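Local coordinates for protein charybdin (Charybdis maritima, PDB 2B7U) that belongs to the ribosome-inactivating proteins and folds into a mixed beta sheet packed against a cluster of helices, at residues Ser157-Val160 and Val161-Phe165; Asp130-Asn134 and Lys135-Gln139; Pro115-Glu118 and Glu119-Ala122. All blocks are in the same frame, centred on the assembly; numbering follows the deposited sequence.

Interaction 1 (Ser157-Val160 and Val161-Phe165)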
ATOM      1  N   SER A 157     -13.119  -5.931   0.532  1.00 14.46           N
ATOM      2  CA  SER A 157     -12.167  -6.537  -0.345  1.00 13.78           C
ATOM      3  C   SER A 157     -10.992  -5.601  -0.643  1.00 13.08           C
ATOM      4  O   SER A 157      -9.847  -6.058  -0.750  1.00 13.96           O
ATOM      5  CB  SER A 157     -12.859  -6.956  -1.629  1.00 14.31           C
ATOM      6  OG  SER A 157     -13.854  -7.926  -1.353  1.00 15.87           O
ATOM      7  N   LEU A 158     -11.283  -4.311  -0.824  1.00 13.44           N
ATOM      8  CA  LEU A 158     -10.221  -3.318  -1.027  1.00 14.10           C
ATOM      9  C   LEU A 158      -9.321  -3.159   0.208  1.00 14.71           C
ATOM     10  O   LEU A 158      -8.099  -2.947   0.063  1.00 13.55           O
ATOM     11  CB  LEU A 158     -10.826  -1.980  -1.475  1.00 14.91           C
ATOM     12  CG  LEU A 158     -11.426  -1.978  -2.893  1.00 14.09           C
ATOM     13  CD1 LEU A 158     -12.223  -0.677  -3.169  1.00 17.64           C
ATOM     14  CD2 LEU A 158     -10.365  -2.174  -4.004  1.00 15.38           C
ATOM     15  N   ILE A 159      -9.886  -3.328   1.409  1.00 14.01           N
ATOM     16  CA  ILE A 159      -9.069  -3.350   2.613  1.00 13.53           C
ATOM     17  C   ILE A 159      -8.076  -4.522   2.561  1.00 13.62           C
ATOM     18  O   ILE A 159      -6.895  -4.361   2.846  1.00 14.05           O
ATOM     19  CB  ILE A 159      -9.917  -3.444   3.894  1.00 13.80           C
ATOM     20  CG1 ILE A 159     -10.739  -2.179   4.057  1.00 13.73           C
ATOM     21  CG2 ILE A 159      -9.035  -3.660   5.093  1.00 14.63           C
ATOM     22  CD1 ILE A 159     -11.849  -2.268   5.032  1.00 14.74           C
ATOM     23  N   VAL A 160      -8.570  -5.703   2.192  1.00 13.27           N
ATOM     24  CA  VAL A 160      -7.693  -6.857   2.129  1.00 12.99           C
ATOM     25  C   VAL A 160      -6.562  -6.630   1.111  1.00 13.04           C
ATOM     26  O   VAL A 160      -5.382  -6.877   1.395  1.00 13.01           O
ATOM     27  CB  VAL A 160      -8.503  -8.149   1.796  1.00 13.45           C
ATOM     28  CG1 VAL A 160      -7.579  -9.288   1.501  1.00 13.82           C
ATOM     29  CG2 VAL A 160      -9.418  -8.481   2.959  1.00 13.87           C
ATOM     30  N   VAL A 161      -6.900  -6.140  -0.081  1.00 13.91           N
ATOM     31  CA  VAL A 161      -5.872  -5.873  -1.070  1.00 14.59           C
ATOM     32  C   VAL A 161      -4.890  -4.784  -0.594  1.00 14.64           C
ATOM     33  O   VAL A 161      -3.659  -4.929  -0.696  1.00 14.70           O
ATOM     34  CB  VAL A 161      -6.499  -5.483  -2.408  1.00 14.90           C
ATOM     35  CG1 VAL A 161      -5.435  -4.949  -3.356  1.00 17.07           C
ATOM     36  CG2 VAL A 161      -7.270  -6.664  -3.000  1.00 16.08           C
ATOM     37  N   SER A 162      -5.407  -3.703  -0.042  1.00 13.82           N
ATOM     38  CA  SER A 162      -4.546  -2.630   0.467  1.00 14.03           C
ATOM     39  C   SER A 162      -3.595  -3.150   1.540  1.00 13.45           C
ATOM     40  O   SER A 162      -2.406  -2.798   1.531  1.00 14.38           O
ATOM     41  CB  SER A 162      -5.385  -1.485   1.008  1.00 15.55           C
ATOM     42  OG  SER A 162      -4.551  -0.380   1.344  1.00 19.65           O
ATOM     43  N   GLN A 163      -4.092  -3.948   2.485  1.00 12.39           N
ATOM     44  CA  GLN A 163      -3.254  -4.455   3.555  1.00 12.59           C
ATOM     45  C   GLN A 163      -2.211  -5.414   3.013  1.00 12.29           C
ATOM     46  O   GLN A 163      -1.011  -5.289   3.286  1.00 12.60           O
ATOM     47  CB  GLN A 163      -4.083  -5.119   4.635  1.00 12.42           C
ATOM     48  CG  GLN A 163      -4.927  -4.171   5.448  1.00 14.17           C
ATOM     49  CD  GLN A 163      -4.096  -3.346   6.387  1.00 14.49           C
ATOM     50  OE1 GLN A 163      -3.029  -3.778   6.827  1.00 14.39           O
ATOM     51  NE2 GLN A 163      -4.555  -2.122   6.683  1.00 17.23           N
ATOM     52  N   MET A 164      -2.644  -6.374   2.215  1.00 12.69           N
ATOM     53  CA  MET A 164      -1.725  -7.422   1.806  1.00 13.26           C
ATOM     54  C   MET A 164      -0.760  -7.060   0.703  1.00 13.04           C
ATOM     55  O   MET A 164       0.241  -7.766   0.509  1.00 14.20           O
ATOM     56  CB  MET A 164      -2.511  -8.694   1.441  1.00 12.47           C
ATOM     57  CG  MET A 164      -3.310  -9.194   2.594  1.00 12.44           C
ATOM     58  SD  MET A 164      -4.180 -10.770   2.301  1.00 16.47           S
ATOM     59  CE  MET A 164      -2.817 -11.930   2.389  1.00 18.39           C
ATOM     60  N   PHE A 165      -1.022  -5.971  -0.018  1.00 13.43           N
ATOM     61  CA  PHE A 165      -0.080  -5.516  -1.049  1.00 13.85           C
ATOM     62  C   PHE A 165       0.523  -4.172  -0.699  1.00 15.51           C
ATOM     63  O   PHE A 165       1.745  -4.063  -0.631  1.00 18.04           O
ATOM     64  CB  PHE A 165      -0.727  -5.606  -2.421  1.00 15.30           C
ATOM     65  CG  PHE A 165      -1.008  -7.023  -2.796  1.00 14.41           C
ATOM     66  CD1 PHE A 165       0.013  -7.817  -3.279  1.00 17.55           C
ATOM     67  CD2 PHE A 165      -2.228  -7.594  -2.543  1.00 16.44           C
ATOM     68  CE1 PHE A 165      -0.182  -9.150  -3.568  1.00 17.64           C
ATOM     69  CE2 PHE A 165      -2.444  -8.947  -2.821  1.00 18.47           C
ATOM     70  CZ  PHE A 165      -1.418  -9.728  -3.343  1.00 17.70           C
TER

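Interaction 2 (Asp130-Asn134 and Lys135-Gln139)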
ATOM      1  N   ASP A 130     -10.551  -6.460  12.404  1.00 25.75           N
ATOM      2  CA  ASP A 130     -11.495  -7.573  12.535  1.00 26.74           C
ATOM      3  C   ASP A 130     -11.652  -8.329  11.219  1.00 25.62           C
ATOM      4  O   ASP A 130     -12.510  -9.214  11.091  1.00 27.15           O
ATOM      5  CB  ASP A 130     -12.852  -7.057  13.030  1.00 27.37           C
ATOM      6  CG  ASP A 130     -12.833  -6.670  14.513  1.00 31.74           C
ATOM      7  OD1 ASP A 130     -12.018  -7.226  15.294  1.00 34.97           O
ATOM      8  OD2 ASP A 130     -13.652  -5.806  14.914  1.00 36.75           O
ATOM      9  N   ILE A 131     -10.825  -7.968  10.244  1.00 24.25           N
ATOM     10  CA  ILE A 131     -10.835  -8.578   8.923  1.00 23.15           C
ATOM     11  C   ILE A 131      -9.689  -9.578   8.823  1.00 23.09           C
ATOM     12  O   ILE A 131      -8.611  -9.358   9.378  1.00 23.48           O
ATOM     13  CB  ILE A 131     -10.705  -7.474   7.842  1.00 22.76           C
ATOM     14  CG1 ILE A 131     -11.987  -6.638   7.809  1.00 22.66           C
ATOM     15  CG2 ILE A 131     -10.392  -8.059   6.460  1.00 22.53           C
ATOM     16  CD1 ILE A 131     -11.904  -5.397   6.971  1.00 22.12           C
ATOM     17  N   SER A 132      -9.913 -10.675   8.102  1.00 22.19           N
ATOM     18  CA  SER A 132      -8.884 -11.699   7.973  1.00 22.17           C
ATOM     19  C   SER A 132      -8.049 -11.459   6.738  1.00 21.61           C
ATOM     20  O   SER A 132      -8.577 -11.049   5.702  1.00 20.99           O
ATOM     21  CB  SER A 132      -9.506 -13.100   7.898  1.00 22.81           C
ATOM     22  OG  SER A 132      -8.477 -14.073   7.742  1.00 25.28           O
ATOM     23  N   TYR A 133      -6.738 -11.722   6.854  1.00 20.37           N
ATOM     24  CA  TYR A 133      -5.776 -11.434   5.787  1.00 20.52           C
ATOM     25  C   TYR A 133      -4.943 -12.647   5.408  1.00 21.03           C
ATOM     26  O   TYR A 133      -3.721 -12.573   5.310  1.00 24.15           O
ATOM     27  CB  TYR A 133      -4.845 -10.310   6.211  1.00 19.60           C
ATOM     28  CG  TYR A 133      -5.576  -9.062   6.583  1.00 18.79           C
ATOM     29  CD1 TYR A 133      -5.639  -8.628   7.901  1.00 19.30           C
ATOM     30  CD2 TYR A 133      -6.186  -8.291   5.620  1.00 16.90           C
ATOM     31  CE1 TYR A 133      -6.312  -7.470   8.223  1.00 18.21           C
ATOM     32  CE2 TYR A 133      -6.845  -7.135   5.939  1.00 16.92           C
ATOM     33  CZ  TYR A 133      -6.901  -6.721   7.243  1.00 16.97           C
ATOM     34  OH  TYR A 133      -7.583  -5.578   7.553  1.00 16.63           O
ATOM     35  N   ASN A 134      -5.595 -13.784   5.235  1.00 20.43           N
ATOM     36  CA  ASN A 134      -4.888 -14.976   4.795  1.00 19.63           C
ATOM     37  C   ASN A 134      -5.174 -15.239   3.305  1.00 18.50           C
ATOM     38  O   ASN A 134      -5.822 -14.439   2.628  1.00 17.49           O
ATOM     39  CB  ASN A 134      -5.208 -16.166   5.699  1.00 20.59           C
ATOM     40  CG  ASN A 134      -6.656 -16.570   5.666  1.00 20.92           C
ATOM     41  OD1 ASN A 134      -7.454 -16.048   4.888  1.00 20.42           O
ATOM     42  ND2 ASN A 134      -7.007 -17.540   6.511  1.00 26.00           N
ATOM     43  N   LYS A 135      -4.704 -16.372   2.795  1.00 18.80           N
ATOM     44  CA  LYS A 135      -4.889 -16.706   1.388  1.00 18.46           C
ATOM     45  C   LYS A 135      -6.369 -16.847   1.037  1.00 18.58           C
ATOM     46  O   LYS A 135      -6.827 -16.382  -0.008  1.00 17.92           O
ATOM     47  CB  LYS A 135      -4.144 -18.008   1.070  1.00 18.43           C
ATOM     48  CG  LYS A 135      -4.185 -18.460  -0.365  1.00 19.09           C
ATOM     49  CD  LYS A 135      -3.372 -19.727  -0.503  1.00 19.96           C
ATOM     50  CE  LYS A 135      -3.385 -20.294  -1.902  1.00 22.50           C
ATOM     51  NZ  LYS A 135      -2.480 -21.494  -1.997  1.00 22.75           N
ATOM     52  N   ASN A 136      -7.120 -17.496   1.919  1.00 17.97           N
ATOM     53  CA  ASN A 136      -8.560 -17.636   1.706  1.00 18.70           C
ATOM     54  C   ASN A 136      -9.242 -16.269   1.605  1.00 18.33           C
ATOM     55  O   ASN A 136     -10.118 -16.078   0.770  1.00 17.37           O
ATOM     56  CB  ASN A 136      -9.197 -18.494   2.801  1.00 19.68           C
ATOM     57  CG  ASN A 136      -8.815 -19.979   2.700  1.00 22.06           C
ATOM     58  OD1 ASN A 136      -8.737 -20.667   3.711  1.00 28.75           O
ATOM     59  ND2 ASN A 136      -8.595 -20.469   1.488  1.00 23.96           N
ATOM     60  N   ALA A 137      -8.818 -15.304   2.426  1.00 17.35           N
ATOM     61  CA  ALA A 137      -9.407 -13.955   2.380  1.00 17.80           C
ATOM     62  C   ALA A 137      -9.051 -13.236   1.081  1.00 16.91           C
ATOM     63  O   ALA A 137      -9.869 -12.500   0.518  1.00 16.49           O
ATOM     64  CB  ALA A 137      -8.985 -13.139   3.585  1.00 18.46           C
ATOM     65  N   LEU A 138      -7.831 -13.435   0.606  1.00 16.80           N
ATOM     66  CA  LEU A 138      -7.416 -12.836  -0.651  1.00 17.62           C
ATOM     67  C   LEU A 138      -8.184 -13.446  -1.820  1.00 17.36           C
ATOM     68  O   LEU A 138      -8.577 -12.751  -2.730  1.00 17.65           O
ATOM     69  CB  LEU A 138      -5.912 -12.979  -0.818  1.00 18.39           C
ATOM     70  CG  LEU A 138      -5.262 -12.207  -1.948  1.00 19.01           C
ATOM     71  CD1 LEU A 138      -5.642 -10.722  -1.921  1.00 19.72           C
ATOM     72  CD2 LEU A 138      -3.757 -12.446  -1.872  1.00 19.59           C
ATOM     73  N   GLN A 139      -8.428 -14.749  -1.775  1.00 16.89           N
ATOM     74  CA  GLN A 139      -9.212 -15.399  -2.791  1.00 16.64           C
ATOM     75  C   GLN A 139     -10.620 -14.808  -2.838  1.00 16.19           C
ATOM     76  O   GLN A 139     -11.147 -14.474  -3.911  1.00 16.48           O
ATOM     77  CB  GLN A 139      -9.264 -16.901  -2.514  1.00 16.50           C
ATOM     78  CG  GLN A 139      -7.952 -17.624  -2.796  1.00 18.06           C
ATOM     79  CD  GLN A 139      -7.936 -19.091  -2.338  1.00 17.25           C
ATOM     80  OE1 GLN A 139      -6.918 -19.770  -2.470  1.00 22.87           O
ATOM     81  NE2 GLN A 139      -9.047 -19.571  -1.800  1.00 21.75           N
TER

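Interaction 3 (Pro115-Glu118 and Glu119-Ala122)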
ATOM      1  N   PRO A 115      -9.766   6.106  -0.098  1.00 21.64           N
ATOM      2  CA  PRO A 115      -8.823   5.064   0.273  1.00 22.86           C
ATOM      3  C   PRO A 115      -8.389   5.034   1.742  1.00 23.04           C
ATOM      4  O   PRO A 115      -7.700   4.090   2.164  1.00 24.56           O
ATOM      5  CB  PRO A 115      -7.624   5.369  -0.638  1.00 22.82           C
ATOM      6  CG  PRO A 115      -7.644   6.830  -0.803  1.00 23.28           C
ATOM      7  CD  PRO A 115      -9.099   7.198  -0.840  1.00 22.08           C
ATOM      8  N   SER A 116      -8.794   6.014   2.542  1.00 23.15           N
ATOM      9  CA  SER A 116      -8.349   5.993   3.936  1.00 23.57           C
ATOM     10  C   SER A 116      -9.057   4.851   4.632  1.00 22.86           C
ATOM     11  O   SER A 116     -10.191   4.512   4.282  1.00 22.85           O
ATOM     12  CB  SER A 116      -8.636   7.308   4.637  1.00 24.20           C
ATOM     13  OG  SER A 116      -9.998   7.446   4.971  1.00 25.08           O
ATOM     14  N   TYR A 117      -8.402   4.250   5.621  1.00 22.71           N
ATOM     15  CA  TYR A 117      -9.023   3.140   6.353  1.00 21.61           C
ATOM     16  C   TYR A 117     -10.238   3.555   7.184  1.00 21.55           C
ATOM     17  O   TYR A 117     -11.132   2.746   7.369  1.00 20.71           O
ATOM     18  CB  TYR A 117      -8.004   2.387   7.222  1.00 22.21           C
ATOM     19  CG  TYR A 117      -6.971   1.671   6.416  1.00 21.72           C
ATOM     20  CD1 TYR A 117      -5.627   1.964   6.568  1.00 23.25           C
ATOM     21  CD2 TYR A 117      -7.344   0.707   5.468  1.00 24.11           C
ATOM     22  CE1 TYR A 117      -4.673   1.319   5.812  1.00 23.81           C
ATOM     23  CE2 TYR A 117      -6.394   0.041   4.692  1.00 22.71           C
ATOM     24  CZ  TYR A 117      -5.057   0.361   4.872  1.00 25.06           C
ATOM     25  OH  TYR A 117      -4.104  -0.269   4.105  1.00 23.51           O
ATOM     26  N   GLU A 118     -10.292   4.802   7.641  1.00 21.76           N
ATOM     27  CA  GLU A 118     -11.487   5.312   8.304  1.00 23.13           C
ATOM     28  C   GLU A 118     -12.690   5.212   7.362  1.00 21.35           C
ATOM     29  O   GLU A 118     -13.766   4.747   7.766  1.00 21.09           O
ATOM     30  CB  GLU A 118     -11.271   6.773   8.734  1.00 23.75           C
ATOM     31  CG  GLU A 118     -12.455   7.460   9.370  1.00 26.61           C
ATOM     32  CD  GLU A 118     -12.091   8.832   9.946  1.00 27.64           C
ATOM     33  OE1 GLU A 118     -10.973   9.337   9.673  1.00 34.97           O
ATOM     34  OE2 GLU A 118     -12.921   9.413  10.680  1.00 34.87           O
ATOM     35  N   GLU A 119     -12.495   5.654   6.118  1.00 20.82           N
ATOM     36  CA  GLU A 119     -13.575   5.646   5.123  1.00 20.99           C
ATOM     37  C   GLU A 119     -13.875   4.248   4.630  1.00 19.00           C
ATOM     38  O   GLU A 119     -15.041   3.887   4.476  1.00 18.93           O
ATOM     39  CB  GLU A 119     -13.222   6.548   3.942  1.00 21.22           C
ATOM     40  CG  GLU A 119     -13.155   8.032   4.350  1.00 24.58           C
ATOM     41  CD  GLU A 119     -13.469   9.012   3.217  1.00 25.77           C
ATOM     42  OE1 GLU A 119     -13.822   8.572   2.106  1.00 30.44           O
ATOM     43  OE2 GLU A 119     -13.378  10.247   3.460  1.00 30.36           O
ATOM     44  N   LEU A 120     -12.837   3.447   4.414  1.00 17.41           N
ATOM     45  CA  LEU A 120     -13.054   2.064   3.966  1.00 16.98           C
ATOM     46  C   LEU A 120     -13.737   1.236   5.026  1.00 16.34           C
ATOM     47  O   LEU A 120     -14.628   0.464   4.708  1.00 16.03           O
ATOM     48  CB  LEU A 120     -11.733   1.389   3.586  1.00 16.78           C
ATOM     49  CG  LEU A 120     -11.127   1.749   2.230  1.00 18.10           C
ATOM     50  CD1 LEU A 120      -9.671   1.267   2.230  1.00 20.51           C
ATOM     51  CD2 LEU A 120     -11.892   1.193   1.040  1.00 19.02           C
ATOM     52  N   ALA A 121     -13.299   1.373   6.279  1.00 16.68           N
ATOM     53  CA  ALA A 121     -13.928   0.638   7.381  1.00 16.79           C
ATOM     54  C   ALA A 121     -15.402   1.007   7.545  1.00 16.39           C
ATOM     55  O   ALA A 121     -16.226   0.143   7.785  1.00 16.71           O
ATOM     56  CB  ALA A 121     -13.163   0.896   8.693  1.00 17.77           C
ATOM     57  N   ALA A 122     -15.726   2.288   7.413  1.00 16.39           N
ATOM     58  CA  ALA A 122     -17.131   2.718   7.493  1.00 16.61           C
ATOM     59  C   ALA A 122     -17.961   2.130   6.366  1.00 16.33           C
ATOM     60  O   ALA A 122     -19.070   1.685   6.595  1.00 17.30           O
ATOM     61  CB  ALA A 122     -17.223   4.222   7.476  1.00 16.80           C
TER

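Interaction 1 (Ser157-Val160 and Val161-Phe165)
Val160 and Met164 meet one helical turn apart in the middle of helix 151-170, in a buried i to i+4 contact that shows how two apolar side chains pair along one flank of a central helix. Four consecutive backbone bonds hold this part of the helix, from Val161 N to Ser157 O through to Met164 N on Val160 O at 2.9 Å. Upon this frame the Val160 and Met164 side chains run side by side in the same direction. Met164 has CG beside its own backbone N (chi1 -60°), a setting that brings Met164 CG to 3.3 Å from Val160 O. The sulfur then lies alongside the CG1 branch of the valine, with Val160 CG1 and Met164 SD 3.8 Å apart. Ile159 and Gln163 repeat the theme on the next flank, more loosely: only the CG2 branch of Ile159 approaches Gln163 CG, at 4.2 Å. The glutamine bends at chi2 (-73°), and its NE2 finds a hydrogen bond with Glu199 OE1. On the side facing the sheet, Val161 packs against Leu62 of strand 56-64. The helix widens into a pi-type turn over 162-165. Such a long helix, enclosed by shorter helices on some flanks and by the mixed sheet on another, is consistent with the ribosome-inactivating protein fold.

Interaction 2 (Asp130-Asn134 and Lys135-Gln139)
Asn134 caps the first turn of helix 135-147 by reaching forward to Ala137, a clear worked example of how a side chain can stand in for the carbonyl that a starting helix lacks. Its CB sets out beside the backbone amide of Lys135, the first residue of the helix. With chi1 at 63°, CG takes the crowded position between the residue's own backbone N and carbonyl carbon, and the amide is thereby turned over the first turn of the helix. At the tip the two branches part. Asn134 OD1 accepts from Ala137 N at 2.9 Å; the N-H...O angle is 152°, and the donor comes in nearly along the C=O axis of the amide. Asn134 OD1 also touches Ala137 CB, at 3.5 Å. ND2 makes a weak hydrogen bond to Glu186 O, so both ends of the amide have a partner, the ND2 one weak, which probably helps to set the flip of the amide. The amide N-H groups of the helix start would be expected to polarise OD1 further.

The main chain completes the grip, for Leu138 N binds Asn134 O at 3.0 Å. Ala137, whose small side chain points at the incoming loop, fits tightly beneath it: Ala137 CB is only 3.0 Å from Ser132 O. The extended Lys135 chain carries NZ to the carbonyls of Glu17 and Leu19. Within the fold, the capped turn joins the loop after helix 117-124 to helix 135-147. Ser132 OG bonds Val188 N in the later part of the chain, while Ile131 packs on Arg156 of helix 151-170.

Interaction 3 (Pro115-Glu118 and Glu119-Ala122)
From Ser116 to Ala122 the backbone passes from an extended residue into regular helix, and Leu120 N to Ser116 O, at 2.9 Å, is the first of three consecutive i to i+4 bonds. Ser116 is the N-cap. Its hydroxyl oxygen sits between the residue's own N and carbonyl carbon (chi1 76°), which turns Ser116 OG over the helix start to accept from Glu119 N at 3.3 Å. Ser116 OG lies equally close to Glu119 CG, again 3.3 Å, so the glutamate's methylene flanks the cap. The extended glutamate chain continues past it, and its OE1 accepts from Gly114 N, tying the helix start back to the residues before it. On another side, Tyr117 and Leu120 cross obliquely, with Tyr117 CD2 and Leu120 CD1 4.0 Å apart. Leu120 CD1 also rests 3.4 Å from Pro115 O. The phenol OH of Tyr117 reaches on to Glu167 OE2 in helix 151-170. Further along, Ala121 CB lies 3.0 Å from Tyr117 O, a tight fit. The whole is a serine N-cap on a short surface helix, with Leu120 buried against Ile159 of helix 151-170.

Interaction 1 is the hub on which the other two converge: its centre lies about 9 Å from that of interaction 2 and about 12 Å from that of interaction 3. Residues 130-134 lean on it through Tyr133, whose ring atom CE2 is 3.6 Å from Gln163 CG, and Ile131 CG2 packs 3.7 Å from Val160 CG2. Residues 115-122 meet it through a probable hydrogen bond of 2.8 Å between Tyr117 OH and Ser162 OG, and by Leu120 CB, 3.7 Å from Ile159 CG1. Interactions 2 and 3 do not touch, their nearest atoms being about 6 Å apart; two capped helix starts are thus joined through one buried helix.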